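Local coordinates for putative exported protein (Bordetella pertussis, PDB 2DVZ) that binds glutamate and probably serves as the periplasmic solute receptor of a tripartite tricarboxylate-type transport system, at residues 23-28 with 54-59; 149-154 with 170-175; 119-124 with 190-195. All blocks are in the same frame, centred on the assembly; numbering follows the deposited sequence.

Contact 1 (23-28 with 54-59). With GLU (glutamic acid), chain G.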
loop_
_atom_site.group_PDB
_atom_site.type_symbol
_atom_site.label_atom_id
_atom_site.label_comp_id
_atom_site.label_asym_id
_atom_site.label_seq_id
_atom_site.Cartn_x
_atom_site.Cartn_y
_atom_site.Cartn_z
ATOM N N VAL A 23 -17.375 -0.775 -1.865
ATOM C CA VAL A 23 -16.055 -0.557 -1.315
ATOM C C VAL A 23 -15.159 -0.102 -2.446
ATOM O O VAL A 23 -14.903 -0.835 -3.395
ATOM C CB VAL A 23 -15.475 -1.813 -0.624
ATOM C CG1 VAL A 23 -14.036 -1.486 -0.001
ATOM C CG2 VAL A 23 -16.450 -2.314 0.477
ATOM N N ILE A 24 -14.694 1.123 -2.338
ATOM C CA ILE A 24 -13.848 1.714 -3.340
ATOM C C ILE A 24 -12.380 1.444 -3.031
ATOM O O ILE A 24 -11.846 1.827 -1.979
ATOM C CB ILE A 24 -14.115 3.250 -3.495
ATOM C CG1 ILE A 24 -15.570 3.531 -3.949
ATOM C CG2 ILE A 24 -13.135 3.898 -4.484
ATOM C CD1 ILE A 24 -15.954 5.104 -3.837
ATOM N N VAL A 25 -11.731 0.803 -4.001
ATOM C CA VAL A 25 -10.293 0.594 -3.999
ATOM C C VAL A 25 -9.648 1.632 -4.939
ATOM O O VAL A 25 -9.845 1.590 -6.161
ATOM C CB VAL A 25 -9.964 -0.901 -4.357
ATOM C CG1 VAL A 25 -8.476 -1.122 -4.670
ATOM C CG2 VAL A 25 -10.419 -1.783 -3.234
ATOM N N PRO A 26 -8.884 2.583 -4.370
ATOM C CA PRO A 26 -8.320 3.677 -5.157
ATOM C C PRO A 26 -7.120 3.273 -6.039
ATOM O O PRO A 26 -6.318 4.107 -6.404
ATOM C CB PRO A 26 -7.947 4.690 -4.078
ATOM C CG PRO A 26 -7.509 3.787 -2.925
ATOM C CD PRO A 26 -8.538 2.706 -2.945
ATOM N N PHE A 27 -7.043 1.997 -6.428
ATOM C CA PHE A 27 -5.974 1.509 -7.290
ATOM C C PHE A 27 -6.514 0.465 -8.247
ATOM O O PHE A 27 -7.550 -0.131 -8.007
ATOM C CB PHE A 27 -4.825 0.930 -6.456
ATOM C CG PHE A 27 -4.004 1.967 -5.804
ATOM C CD1 PHE A 27 -3.060 2.699 -6.552
ATOM C CD2 PHE A 27 -4.188 2.274 -4.456
ATOM C CE1 PHE A 27 -2.311 3.700 -5.975
ATOM C CE2 PHE A 27 -3.419 3.286 -3.856
ATOM C CZ PHE A 27 -2.477 4.000 -4.623
ATOM N N ALA A 28 -5.774 0.232 -9.321
ATOM C CA ALA A 28 -6.102 -0.778 -10.332
ATOM C C ALA A 28 -6.183 -2.186 -9.720
ATOM O O ALA A 28 -5.620 -2.433 -8.648
ATOM C CB ALA A 28 -5.029 -0.743 -11.443
ATOM N N VAL A 54 -16.530 -4.565 -4.381
ATOM C CA VAL A 54 -15.310 -3.808 -4.660
ATOM C C VAL A 54 -15.417 -3.096 -6.007
ATOM O O VAL A 54 -15.828 -3.681 -7.023
ATOM C CB VAL A 54 -14.048 -4.730 -4.605
ATOM C CG1 VAL A 54 -12.790 -4.022 -5.086
ATOM C CG2 VAL A 54 -13.824 -5.284 -3.188
ATOM N N GLU A 55 -15.047 -1.819 -5.981
ATOM C CA GLU A 55 -14.984 -0.965 -7.148
ATOM C C GLU A 55 -13.553 -0.501 -7.246
ATOM O O GLU A 55 -13.037 0.111 -6.315
ATOM C CB GLU A 55 -15.865 0.283 -6.937
ATOM C CG GLU A 55 -17.282 0.099 -7.366
ATOM C CD GLU A 55 -18.209 1.232 -6.900
ATOM O OE1 GLU A 55 -17.790 2.412 -6.832
ATOM O OE2 GLU A 55 -19.379 0.924 -6.637
ATOM N N ASN A 56 -12.908 -0.761 -8.370
ATOM C CA ASN A 56 -11.567 -0.271 -8.541
ATOM C C ASN A 56 -11.628 1.071 -9.248
ATOM O O ASN A 56 -12.181 1.171 -10.347
ATOM C CB ASN A 56 -10.711 -1.290 -9.306
ATOM C CG ASN A 56 -10.442 -2.576 -8.494
ATOM O OD1 ASN A 56 -11.181 -3.575 -8.592
ATOM N ND2 ASN A 56 -9.384 -2.554 -7.708
ATOM N N LYS A 57 -11.083 2.097 -8.597
ATOM C CA LYS A 57 -10.999 3.443 -9.147
ATOM C C LYS A 57 -9.561 3.967 -9.106
ATOM O O LYS A 57 -9.226 4.843 -8.315
ATOM C CB LYS A 57 -11.931 4.417 -8.401
ATOM C CG LYS A 57 -13.401 3.993 -8.284
ATOM C CD LYS A 57 -14.124 4.162 -9.610
ATOM C CE LYS A 57 -15.430 3.328 -9.649
ATOM N NZ LYS A 57 -16.360 3.652 -8.485
ATOM N N GLY A 58 -8.706 3.446 -9.973
ATOM C CA GLY A 58 -7.326 3.867 -9.936
ATOM C C GLY A 58 -7.073 5.145 -10.692
ATOM O O GLY A 58 -7.962 5.652 -11.379
ATOM N N GLY A 59 -5.849 5.649 -10.600
ATOM C CA GLY A 59 -5.505 6.892 -11.256
ATOM C C GLY A 59 -4.981 7.902 -10.267
ATOM O O GLY A 59 -5.542 8.065 -9.162
HETATM N N GLU G . 0.867 2.080 -3.582
HETATM C CA GLU G . -0.399 1.722 -2.912
HETATM C C GLU G . -0.303 1.856 -1.401
HETATM O O GLU G . -0.414 0.913 -0.612
HETATM C CB GLU G . -0.888 0.352 -3.372
HETATM C CG GLU G . -0.774 0.177 -4.897
HETATM C CD GLU G . -1.804 -0.740 -5.489
HETATM O OE1 GLU G . -2.642 -1.231 -4.702
HETATM O OE2 GLU G . -1.806 -0.956 -6.753
HETATM O OXT GLU G . -0.157 2.994 -0.926
HETATM O O HOH W 1 -4.220 4.905 -8.623
#
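V23, V25, E55 and K57 hold two neighbouring parallel strands together, the outer members of the beta-alpha-beta unit made by strand 21-25, helix 32-48 and strand 52-56. Three backbone hydrogen bonds set the register: E55 N to V23 O, V25 N to E55 O (2.7 Å) and K57 N to V25 O, the last extending the pairing one residue past the strand end. CA-H...O contacts accompany them, the shortest being V54 CA to V23 O at 3.3 Å.

Apolar contacts fall on both faces of the sheet. On one, V25 CG2 meets V54 CG1 at 3.8 Å, beneath helix 32-48; on the other, I24 CG2 touches K57 CG at 3.8 Å.

The charged side chains of 54-59 pair with each other and with neighbours. K57, bent at chi2 and chi4, brings NZ back to 2.5 Å from OE1 of E55, a salt bridge within 54-59, while R22 of the adjoining strand pairs with E55 OE2 and E68 of helix 63-71 takes K57 NZ as well.

Beyond the strands, a water accepts from G59 N and lies within bonding reach of P26 O. The F27 ring lies against the bound glutamate, whose CG stands 3.7 Å above the ring plane over its centre. N56, whose OD1 is held by R38, turns CG beside its backbone N (chi1 -68°), and ND2 donates within its amide plane to F27 O at 3.1 Å, with 167° at the hydrogen.

Contact 2 (149-154 with 170-175). With GLU (glutamic acid), chain G.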
loop_
_atom_site.group_PDB
_atom_site.type_symbol
_atom_site.label_atom_id
_atom_site.label_comp_id
_atom_site.label_asym_id
_atom_site.label_seq_id
_atom_site.Cartn_x
_atom_site.Cartn_y
_atom_site.Cartn_z
ATOM N N SER A 149 3.315 2.585 -8.248
ATOM C CA SER A 149 1.852 2.553 -8.353
ATOM C C SER A 149 1.266 3.935 -8.619
ATOM O O SER A 149 0.059 4.073 -8.601
ATOM C CB SER A 149 1.254 2.041 -7.043
ATOM O OG SER A 149 1.563 2.957 -5.978
ATOM N N GLY A 150 2.110 4.956 -8.787
ATOM C CA GLY A 150 1.662 6.299 -9.149
ATOM C C GLY A 150 2.524 7.427 -8.624
ATOM O O GLY A 150 3.163 7.317 -7.557
ATOM N N THR A 151 2.492 8.550 -9.348
ATOM C CA THR A 151 3.347 9.692 -9.058
ATOM C C THR A 151 3.271 10.265 -7.646
ATOM O O THR A 151 4.297 10.751 -7.121
ATOM C CB THR A 151 3.139 10.822 -10.079
ATOM O OG1 THR A 151 3.545 10.330 -11.364
ATOM C CG2 THR A 151 3.960 12.085 -9.698
ATOM N N CYS A 152 2.096 10.254 -7.037
ATOM C CA CYS A 152 1.971 10.848 -5.711
ATOM C C CYS A 152 1.744 9.787 -4.625
ATOM O O CYS A 152 1.283 10.091 -3.512
ATOM C CB CYS A 152 0.870 11.930 -5.722
ATOM S SG CYS A 152 1.407 13.459 -6.595
ATOM N N GLY A 153 2.098 8.548 -4.963
ATOM C CA GLY A 153 1.878 7.412 -4.113
ATOM C C GLY A 153 3.096 7.054 -3.298
ATOM O O GLY A 153 4.206 7.543 -3.566
ATOM N N VAL A 154 2.879 6.169 -2.308
ATOM C CA VAL A 154 3.950 5.717 -1.432
ATOM C C VAL A 154 5.116 4.992 -2.113
ATOM O O VAL A 154 6.228 5.015 -1.609
ATOM C CB VAL A 154 3.401 4.894 -0.202
ATOM C CG1 VAL A 154 2.880 3.587 -0.622
ATOM C CG2 VAL A 154 4.493 4.724 0.840
ATOM N N ILE A 170 17.997 6.303 -10.598
ATOM C CA ILE A 170 17.186 5.308 -11.275
ATOM C C ILE A 170 15.943 6.049 -11.644
ATOM O O ILE A 170 15.556 7.004 -10.939
ATOM C CB ILE A 170 16.934 3.984 -10.415
ATOM C CG1 ILE A 170 16.602 4.277 -8.949
ATOM C CG2 ILE A 170 18.216 3.203 -10.290
ATOM C CD1 ILE A 170 16.703 3.003 -7.981
ATOM N N VAL A 171 15.353 5.658 -12.769
ATOM C CA VAL A 171 14.305 6.449 -13.395
ATOM C C VAL A 171 12.917 5.930 -13.071
ATOM O O VAL A 171 12.587 4.777 -13.343
ATOM C CB VAL A 171 14.493 6.590 -14.951
ATOM C CG1 VAL A 171 13.343 7.415 -15.552
ATOM C CG2 VAL A 171 15.835 7.254 -15.263
ATOM N N HIS A 172 12.098 6.819 -12.531
ATOM C CA HIS A 172 10.745 6.510 -12.134
ATOM C C HIS A 172 9.813 6.338 -13.309
ATOM O O HIS A 172 9.746 7.181 -14.171
ATOM C CB HIS A 172 10.203 7.596 -11.209
ATOM C CG HIS A 172 8.776 7.388 -10.824
ATOM N ND1 HIS A 172 7.834 8.395 -10.898
ATOM C CD2 HIS A 172 8.121 6.289 -10.371
ATOM C CE1 HIS A 172 6.662 7.930 -10.493
ATOM N NE2 HIS A 172 6.806 6.655 -10.167
ATOM N N VAL A 173 9.110 5.218 -13.346
ATOM C CA VAL A 173 8.037 5.032 -14.289
ATOM C C VAL A 173 6.771 4.705 -13.492
ATOM O O VAL A 173 6.651 3.582 -12.945
ATOM C CB VAL A 173 8.290 3.897 -15.315
ATOM C CG1 VAL A 173 7.104 3.820 -16.305
ATOM C CG2 VAL A 173 9.657 4.079 -16.054
ATOM N N PRO A 174 5.831 5.671 -13.434
ATOM C CA PRO A 174 4.551 5.443 -12.721
ATOM C C PRO A 174 3.600 4.526 -13.482
ATOM O O PRO A 174 3.584 4.543 -14.690
ATOM C CB PRO A 174 3.922 6.839 -12.641
ATOM C CG PRO A 174 4.571 7.649 -13.838
ATOM C CD PRO A 174 5.958 7.029 -14.035
ATOM N N TYR A 175 2.778 3.779 -12.756
ATOM C CA TYR A 175 1.715 2.998 -13.341
ATOM C C TYR A 175 0.434 3.368 -12.625
ATOM O O TYR A 175 0.468 4.058 -11.603
ATOM C CB TYR A 175 2.008 1.472 -13.221
ATOM C CG TYR A 175 3.181 1.040 -14.084
ATOM C CD1 TYR A 175 2.970 0.437 -15.328
ATOM C CD2 TYR A 175 4.522 1.281 -13.674
ATOM C CE1 TYR A 175 4.041 0.067 -16.146
ATOM C CE2 TYR A 175 5.599 0.909 -14.481
ATOM C CZ TYR A 175 5.353 0.293 -15.715
ATOM O OH TYR A 175 6.428 -0.093 -16.523
HETATM N N GLU G . 0.867 2.080 -3.582
HETATM C CA GLU G . -0.399 1.722 -2.912
HETATM C C GLU G . -0.303 1.856 -1.401
HETATM O O GLU G . -0.414 0.913 -0.612
HETATM C CB GLU G . -0.888 0.352 -3.372
HETATM C CG GLU G . -0.774 0.177 -4.897
HETATM C CD GLU G . -1.804 -0.740 -5.489
HETATM O OE1 GLU G . -2.642 -1.231 -4.702
HETATM O OE2 GLU G . -1.806 -0.956 -6.753
HETATM O OXT GLU G . -0.157 2.994 -0.926
HETATM O O HOH W 2 6.337 10.679 -12.066
#
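The H172 imidazole meets T151 at its edge: CE1 comes to 4.0 Å from T151 CA, close to the ring plane. Over one face sits the backbone N of P174, from its own strand, 3.5 Å above the plane and displaced toward the rim. H156 stacks on the same imidazole and Y146 meets it at an angle, while S148 OG bonds to NE2. The CB bond of H172 points toward the 149-154 loop, and chi1 of 176° sets CG anti to the backbone N, with CE1 ending beside T151.

No direct hydrogen bond crosses between the segments. A water lies 2.9 Å from T151 OG1 and makes a weak bond with H172 ND1. T151 OG1 also lies alongside the P174 ring, 3.7 Å from CB. S149 O and Y175 O lie 3.0 Å apart, two acceptors with no bond between them.

The loop itself is shaped by a type I turn from G150 to G153, closed by G153 N bonding to G150 O at 3.1 Å; G153 then takes the N-cap position of helix 154-166, and C152 is tied to C93 by a disulfide. At the other end, S149 OG accepts from the ammonium N of the bound glutamate at 2.6 Å. The loop thus joins strand 145-148 to helix 154-166 and supplies S149 and V154 to the glutamate pocket, in keeping with the periplasmic-binding-protein fold.

Contact 3 (119-124 with 190-195)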
loop_
_atom_site.group_PDB
_atom_site.type_symbol
_atom_site.label_atom_id
_atom_site.label_comp_id
_atom_site.label_asym_id
_atom_site.label_seq_id
_atom_site.Cartn_x
_atom_site.Cartn_y
_atom_site.Cartn_z
ATOM N N VAL A 119 11.674 -4.075 -2.456
ATOM C CA VAL A 119 12.330 -3.691 -3.710
ATOM C C VAL A 119 12.724 -4.994 -4.426
ATOM O O VAL A 119 13.439 -5.844 -3.880
ATOM C CB VAL A 119 13.506 -2.641 -3.546
ATOM C CG1 VAL A 119 14.659 -3.138 -2.640
ATOM C CG2 VAL A 119 14.034 -2.158 -4.908
ATOM N N ALA A 120 12.217 -5.158 -5.645
ATOM C CA ALA A 120 12.495 -6.344 -6.388
ATOM C C ALA A 120 13.059 -6.007 -7.773
ATOM O O ALA A 120 12.939 -4.844 -8.279
ATOM C CB ALA A 120 11.229 -7.238 -6.484
ATOM N N VAL A 121 13.724 -7.009 -8.355
ATOM C CA VAL A 121 14.317 -6.846 -9.664
ATOM C C VAL A 121 13.818 -7.937 -10.619
ATOM O O VAL A 121 13.389 -9.030 -10.215
ATOM C CB VAL A 121 15.897 -6.705 -9.659
ATOM C CG1 VAL A 121 16.337 -5.498 -8.922
ATOM C CG2 VAL A 121 16.603 -7.952 -9.101
ATOM N N ASN A 122 13.853 -7.611 -11.891
ATOM C CA ASN A 122 13.759 -8.645 -12.902
ATOM C C ASN A 122 14.950 -9.631 -12.705
ATOM O O ASN A 122 16.065 -9.198 -12.438
ATOM C CB ASN A 122 13.733 -8.018 -14.319
ATOM C CG ASN A 122 13.618 -9.060 -15.405
ATOM O OD1 ASN A 122 14.618 -9.691 -15.792
ATOM N ND2 ASN A 122 12.407 -9.277 -15.884
ATOM N N PRO A 123 14.716 -10.942 -12.852
ATOM C CA PRO A 123 15.784 -11.916 -12.566
ATOM C C PRO A 123 17.051 -11.810 -13.424
ATOM O O PRO A 123 18.144 -12.244 -12.986
ATOM C CB PRO A 123 15.101 -13.258 -12.781
ATOM C CG PRO A 123 13.571 -12.964 -12.750
ATOM C CD PRO A 123 13.470 -11.589 -13.311
ATOM N N LYS A 124 16.962 -11.219 -14.608
ATOM C CA LYS A 124 18.169 -10.975 -15.399
ATOM C C LYS A 124 19.046 -9.836 -14.830
ATOM O O LYS A 124 20.181 -9.630 -15.305
ATOM C CB LYS A 124 17.825 -10.724 -16.866
ATOM C CG LYS A 124 17.288 -11.980 -17.623
ATOM C CD LYS A 124 18.439 -12.942 -18.018
ATOM C CE LYS A 124 18.037 -13.971 -19.049
ATOM N NZ LYS A 124 17.060 -14.992 -18.571
ATOM N N ILE A 190 10.619 -2.731 -17.235
ATOM C CA ILE A 190 11.317 -1.969 -16.170
ATOM C C ILE A 190 12.180 -3.043 -15.496
ATOM O O ILE A 190 11.778 -4.198 -15.444
ATOM C CB ILE A 190 10.322 -1.271 -15.163
ATOM C CG1 ILE A 190 9.301 -2.291 -14.644
ATOM C CG2 ILE A 190 9.626 -0.069 -15.822
ATOM C CD1 ILE A 190 8.259 -1.793 -13.659
ATOM N N GLU A 191 13.368 -2.674 -15.026
ATOM C CA GLU A 191 14.292 -3.635 -14.409
ATOM C C GLU A 191 13.960 -3.811 -12.899
ATOM O O GLU A 191 14.103 -4.898 -12.334
ATOM C CB GLU A 191 15.766 -3.193 -14.648
ATOM C CG GLU A 191 16.232 -2.994 -16.180
ATOM C CD GLU A 191 15.626 -1.758 -16.997
ATOM O OE1 GLU A 191 15.320 -0.666 -16.434
ATOM O OE2 GLU A 191 15.507 -1.902 -18.268
ATOM N N LEU A 192 13.499 -2.722 -12.278
ATOM C CA LEU A 192 13.227 -2.642 -10.847
ATOM C C LEU A 192 11.746 -2.354 -10.616
ATOM O O LEU A 192 11.058 -1.773 -11.478
ATOM C CB LEU A 192 14.059 -1.512 -10.185
ATOM C CG LEU A 192 15.566 -1.624 -9.865
ATOM C CD1 LEU A 192 16.509 -2.037 -11.054
ATOM C CD2 LEU A 192 16.051 -0.331 -9.216
ATOM N N ILE A 193 11.267 -2.754 -9.446
ATOM C CA ILE A 193 9.952 -2.359 -8.985
ATOM C C ILE A 193 10.034 -2.075 -7.514
ATOM O O ILE A 193 10.682 -2.806 -6.767
ATOM C CB ILE A 193 8.854 -3.407 -9.301
ATOM C CG1 ILE A 193 7.444 -2.817 -9.069
ATOM C CG2 ILE A 193 9.107 -4.768 -8.580
ATOM C CD1 ILE A 193 6.309 -3.739 -9.313
ATOM N N PHE A 194 9.412 -0.974 -7.100
ATOM C CA PHE A 194 9.153 -0.743 -5.684
ATOM C C PHE A 194 7.701 -1.086 -5.463
ATOM O O PHE A 194 6.831 -0.504 -6.105
ATOM C CB PHE A 194 9.450 0.705 -5.328
ATOM C CG PHE A 194 10.919 1.016 -5.276
ATOM C CD1 PHE A 194 11.610 0.982 -4.057
ATOM C CD2 PHE A 194 11.627 1.325 -6.439
ATOM C CE1 PHE A 194 12.978 1.247 -4.022
ATOM C CE2 PHE A 194 13.033 1.585 -6.405
ATOM C CZ PHE A 194 13.691 1.545 -5.209
ATOM N N ASP A 195 7.437 -2.066 -4.601
ATOM C CA ASP A 195 6.083 -2.514 -4.370
ATOM C C ASP A 195 5.758 -2.748 -2.894
ATOM O O ASP A 195 6.652 -2.761 -2.019
ATOM C CB ASP A 195 5.801 -3.797 -5.164
ATOM C CG ASP A 195 4.320 -4.015 -5.420
ATOM O OD1 ASP A 195 3.516 -3.095 -5.126
ATOM O OD2 ASP A 195 3.956 -5.105 -5.913
#
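A chi1 of 60° puts V119 CG1 between the backbone N and the carbonyl carbon and thereby leaves CG2 anti to N, while F194 swings its ring beside its own backbone N; together these rotations bring the methyl over the phenyl face. V119 CG2 stands 3.9 Å from the centroid of the F194 ring and 20° off the ring normal, a CH-pi contact, although its foot falls toward the rim, nearest CE1 and CZ. The two side chains run alongside each other and point the same way. Y146 and F162 meet the F194 ring edge-to-face.

V121 and L192 make the next pair on this face, again side by side, with CG1 of V121 at 4.1 Å from CG of L192. F133 of helix 130-138 touches V119, V121 and L192, covering this apolar row. On the reverse face A120 CB meets I193 CG2 at 3.9 Å, and I193 reaches on to A181 and V182 of helix 178-187.

The backbones form an antiparallel pair within the mixed sheet of this periplasmic-binding-protein fold, where strand 106-121 also pairs with 210-215 and strand 192-196 with 145-148. V119-F194 and V121-L192 are non-hydrogen-bonded pairs. A120-I193, between them, is hydrogen-bonded in both directions: A120 N to I193 O at 3.0 Å and I193 N to A120 O at 2.9 Å. Strand residues 119-121 and 192-195 run 153° apart in N-to-C direction. CA-H...O contacts fill the intervals, V121 CA reaching E191 O at 3.3 Å.

Past the strand end, N122 N still bonds to E191 O at 2.8 Å. N122 then turns its side chain to the chain ahead: OD1 accepts from K124 N in an Asx turn, while ND2 donates to the carbonyl of A185.

Contact 3 is buried, whereas contacts 1 and 2 are partly buried and closer to the chain centre. All three reach the same mixed sheet, but contact 1 is a parallel pair, contact 3 an antiparallel one, and contact 2 joins a strand to a loop without a direct hydrogen bond. Contact 1 adds charged pairs along its edge strand; contact 2 has van der Waals contacts at a ring edge and one water, weakly bound to H172; contact 3 adds apolar side chains to its backbone bonds. Contacts 1 and 2 meet at the glutamate, F27 CE1 lying 3.6 Å from S149 O. Contact 2, nested in the loop closed by contact 3, touches it at several points, among them I170 CD1 on L192 CD2 and Y175 OH on I190 CG2.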